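Local structure of contact-dependent inhibitor A (Escherichia coli NC101, 5I4Q) at residues A[66-71]-A[87-92]. The protein is the toxin domain of a contact-dependent growth inhibition system, probably acting inside neighbouring bacteria and held here in complex with its immunity protein CdiI. Sequence-based numbering, arbitrary orientation.
Sequences RYEGAG and QPVKVK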
loop_
_atom_site.group_PDB
_atom_site.type_symbol
_atom_site.label_atom_id
_atom_site.label_comp_id
_atom_site.label_asym_id
_atom_site.label_seq_id
_atom_site.Cartn_x
_atom_site.Cartn_y
_atom_site.Cartn_z
ATOM N N ARG A 66 -31.163 -9.384 16.728
ATOM C CA ARG A 66 -29.743 -9.344 16.520
ATOM C C ARG A 66 -29.072 -10.636 16.981
ATOM O O ARG A 66 -29.173 -10.994 18.137
ATOM C CB ARG A 66 -29.169 -8.206 17.282
ATOM C CG ARG A 66 -27.762 -7.822 16.878
ATOM C CD ARG A 66 -27.099 -7.169 18.078
ATOM N NE ARG A 66 -25.756 -6.680 17.770
ATOM C CZ ARG A 66 -24.612 -7.200 18.227
ATOM N NH1 ARG A 66 -24.596 -8.269 19.034
ATOM N NH2 ARG A 66 -23.460 -6.650 17.849
ATOM N N TYR A 67 -28.338 -11.267 16.057
ATOM C CA TYR A 67 -27.571 -12.458 16.289
ATOM C C TYR A 67 -26.079 -12.131 16.164
ATOM O O TYR A 67 -25.642 -11.422 15.222
ATOM C CB TYR A 67 -27.880 -13.490 15.214
ATOM C CG TYR A 67 -29.198 -14.192 15.301
ATOM C CD1 TYR A 67 -30.405 -13.486 15.232
ATOM C CD2 TYR A 67 -29.261 -15.585 15.366
ATOM C CE1 TYR A 67 -31.628 -14.155 15.262
ATOM C CE2 TYR A 67 -30.477 -16.251 15.393
ATOM C CZ TYR A 67 -31.656 -15.527 15.348
ATOM O OH TYR A 67 -32.851 -16.182 15.392
ATOM N N GLU A 68 -25.283 -12.671 17.072
ATOM C CA GLU A 68 -23.859 -12.448 17.039
ATOM C C GLU A 68 -23.087 -13.746 17.228
ATOM O O GLU A 68 -23.242 -14.412 18.235
ATOM C CB GLU A 68 -23.455 -11.473 18.123
ATOM C CG GLU A 68 -21.994 -11.013 17.979
ATOM C CD GLU A 68 -21.635 -9.845 18.888
ATOM O OE1 GLU A 68 -22.540 -9.358 19.619
ATOM O OE2 GLU A 68 -20.454 -9.427 18.886
ATOM N N GLY A 69 -22.235 -14.079 16.273
ATOM C CA GLY A 69 -21.460 -15.279 16.326
ATOM C C GLY A 69 -20.638 -15.415 15.071
ATOM O O GLY A 69 -20.877 -14.723 14.116
ATOM N N ALA A 70 -19.641 -16.274 15.116
ATOM C CA ALA A 70 -18.723 -16.516 14.020
ATOM C C ALA A 70 -18.055 -15.266 13.480
ATOM O O ALA A 70 -17.753 -15.159 12.292
ATOM C CB ALA A 70 -19.445 -17.250 12.905
ATOM N N GLY A 71 -17.799 -14.323 14.351
ATOM C CA GLY A 71 -17.155 -13.091 13.907
ATOM C C GLY A 71 -18.089 -12.074 13.244
ATOM O O GLY A 71 -17.644 -11.093 12.733
ATOM N N GLN A 87 -22.716 -8.028 8.931
ATOM C CA GLN A 87 -21.372 -7.445 8.801
ATOM C C GLN A 87 -20.444 -8.024 9.881
ATOM O O GLN A 87 -20.947 -8.592 10.883
ATOM C CB GLN A 87 -21.427 -5.932 8.927
ATOM C CG GLN A 87 -21.596 -5.398 10.326
ATOM C CD GLN A 87 -21.338 -3.876 10.421
ATOM O OE1 GLN A 87 -20.387 -3.322 9.838
ATOM N NE2 GLN A 87 -22.134 -3.235 11.192
ATOM N N PRO A 88 -19.107 -7.881 9.701
ATOM C CA PRO A 88 -18.175 -8.341 10.760
ATOM C C PRO A 88 -18.346 -7.548 12.042
ATOM O O PRO A 88 -18.835 -6.431 12.002
ATOM C CB PRO A 88 -16.780 -8.144 10.111
ATOM C CG PRO A 88 -17.060 -8.214 8.627
ATOM C CD PRO A 88 -18.359 -7.457 8.508
ATOM N N VAL A 89 -18.030 -8.111 13.185
ATOM C CA VAL A 89 -18.186 -7.340 14.429
ATOM C C VAL A 89 -17.221 -6.174 14.455
ATOM O O VAL A 89 -16.226 -6.176 13.738
ATOM C CB VAL A 89 -17.966 -8.190 15.693
ATOM C CG1 VAL A 89 -19.043 -9.266 15.794
ATOM C CG2 VAL A 89 -16.559 -8.813 15.732
ATOM N N LYS A 90 -17.498 -5.205 15.310
ATOM C CA LYS A 90 -16.618 -4.072 15.496
ATOM C C LYS A 90 -15.230 -4.552 15.903
ATOM O O LYS A 90 -15.084 -5.425 16.740
ATOM C CB LYS A 90 -17.204 -3.103 16.530
ATOM C CG LYS A 90 -16.494 -1.760 16.570
ATOM C CD LYS A 90 -16.910 -0.941 17.771
ATOM C CE LYS A 90 -16.149 0.362 17.790
ATOM N NZ LYS A 90 -16.645 1.187 18.913
ATOM N N VAL A 91 -14.216 -4.017 15.244
ATOM C CA VAL A 91 -12.839 -4.288 15.605
ATOM C C VAL A 91 -12.494 -3.429 16.822
ATOM O O VAL A 91 -12.813 -2.234 16.850
ATOM C CB VAL A 91 -11.895 -3.955 14.431
ATOM C CG1 VAL A 91 -10.437 -4.008 14.885
ATOM C CG2 VAL A 91 -12.142 -4.908 13.261
ATOM N N LYS A 92 -11.863 -4.024 17.833
ATOM C CA LYS A 92 -11.333 -3.233 18.950
ATOM C C LYS A 92 -10.056 -2.501 18.496
ATOM O O LYS A 92 -9.787 -1.364 18.878
ATOM C CB LYS A 92 -11.060 -4.114 20.172
ATOM C CG LYS A 92 -10.733 -3.318 21.436
ATOM C CD LYS A 92 -10.008 -4.156 22.490
ATOM C CE LYS A 92 -9.131 -3.297 23.394
ATOM N NZ LYS A 92 -9.913 -2.324 24.211
ATOM O OXT LYS A 92 -9.259 -3.019 17.707
#
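Backbone pairing between 66-71 and 87-92 rests on one hydrogen bond, from Val89 N to Gly71 O (3.0 Å, N-H...O angle 156°), where Gly71 and Pro88 bring their CA atoms to 5.8 Å. The donor sits 38° out of the carbonyl plane of Gly71. That same oxygen also takes a CA-H...O contact from Pro88 CA at 3.4 Å, and both methyls of Val89 lie close to it, CG1 at 3.8 Å and CG2 at 3.9 Å from Gly71 O. In the antiparallel four-stranded sheet, strand 72-77 lies between strands 65-69 and 82-88; Ala70 and Gly71, both with positive phi, are the central residues of a type I' turn that joins strand 65-69 to strand 72-77, and Gly71 meets Val89 one residue past the end of strand 82-88. Farther back, Glu68 extends its chain from a CG anti to the backbone N (chi1 -170°), and the Glu68 side chain crosses that of Val89 at about a right angle, OE2 3.4 Å from Val89 CG1. The other oxygen, OE1, is in a salt bridge with Arg66 NH1, two residues earlier on the same strand, though their 2.4 Å separation is doubtfully short. Arg66 NH2 forms a second salt bridge, to Glu73 of strand 72-77, and the Val89 side chain also touches Glu73. At the end of strand 82-88, Pro88 packs on Tyr66 of the immunity protein chain.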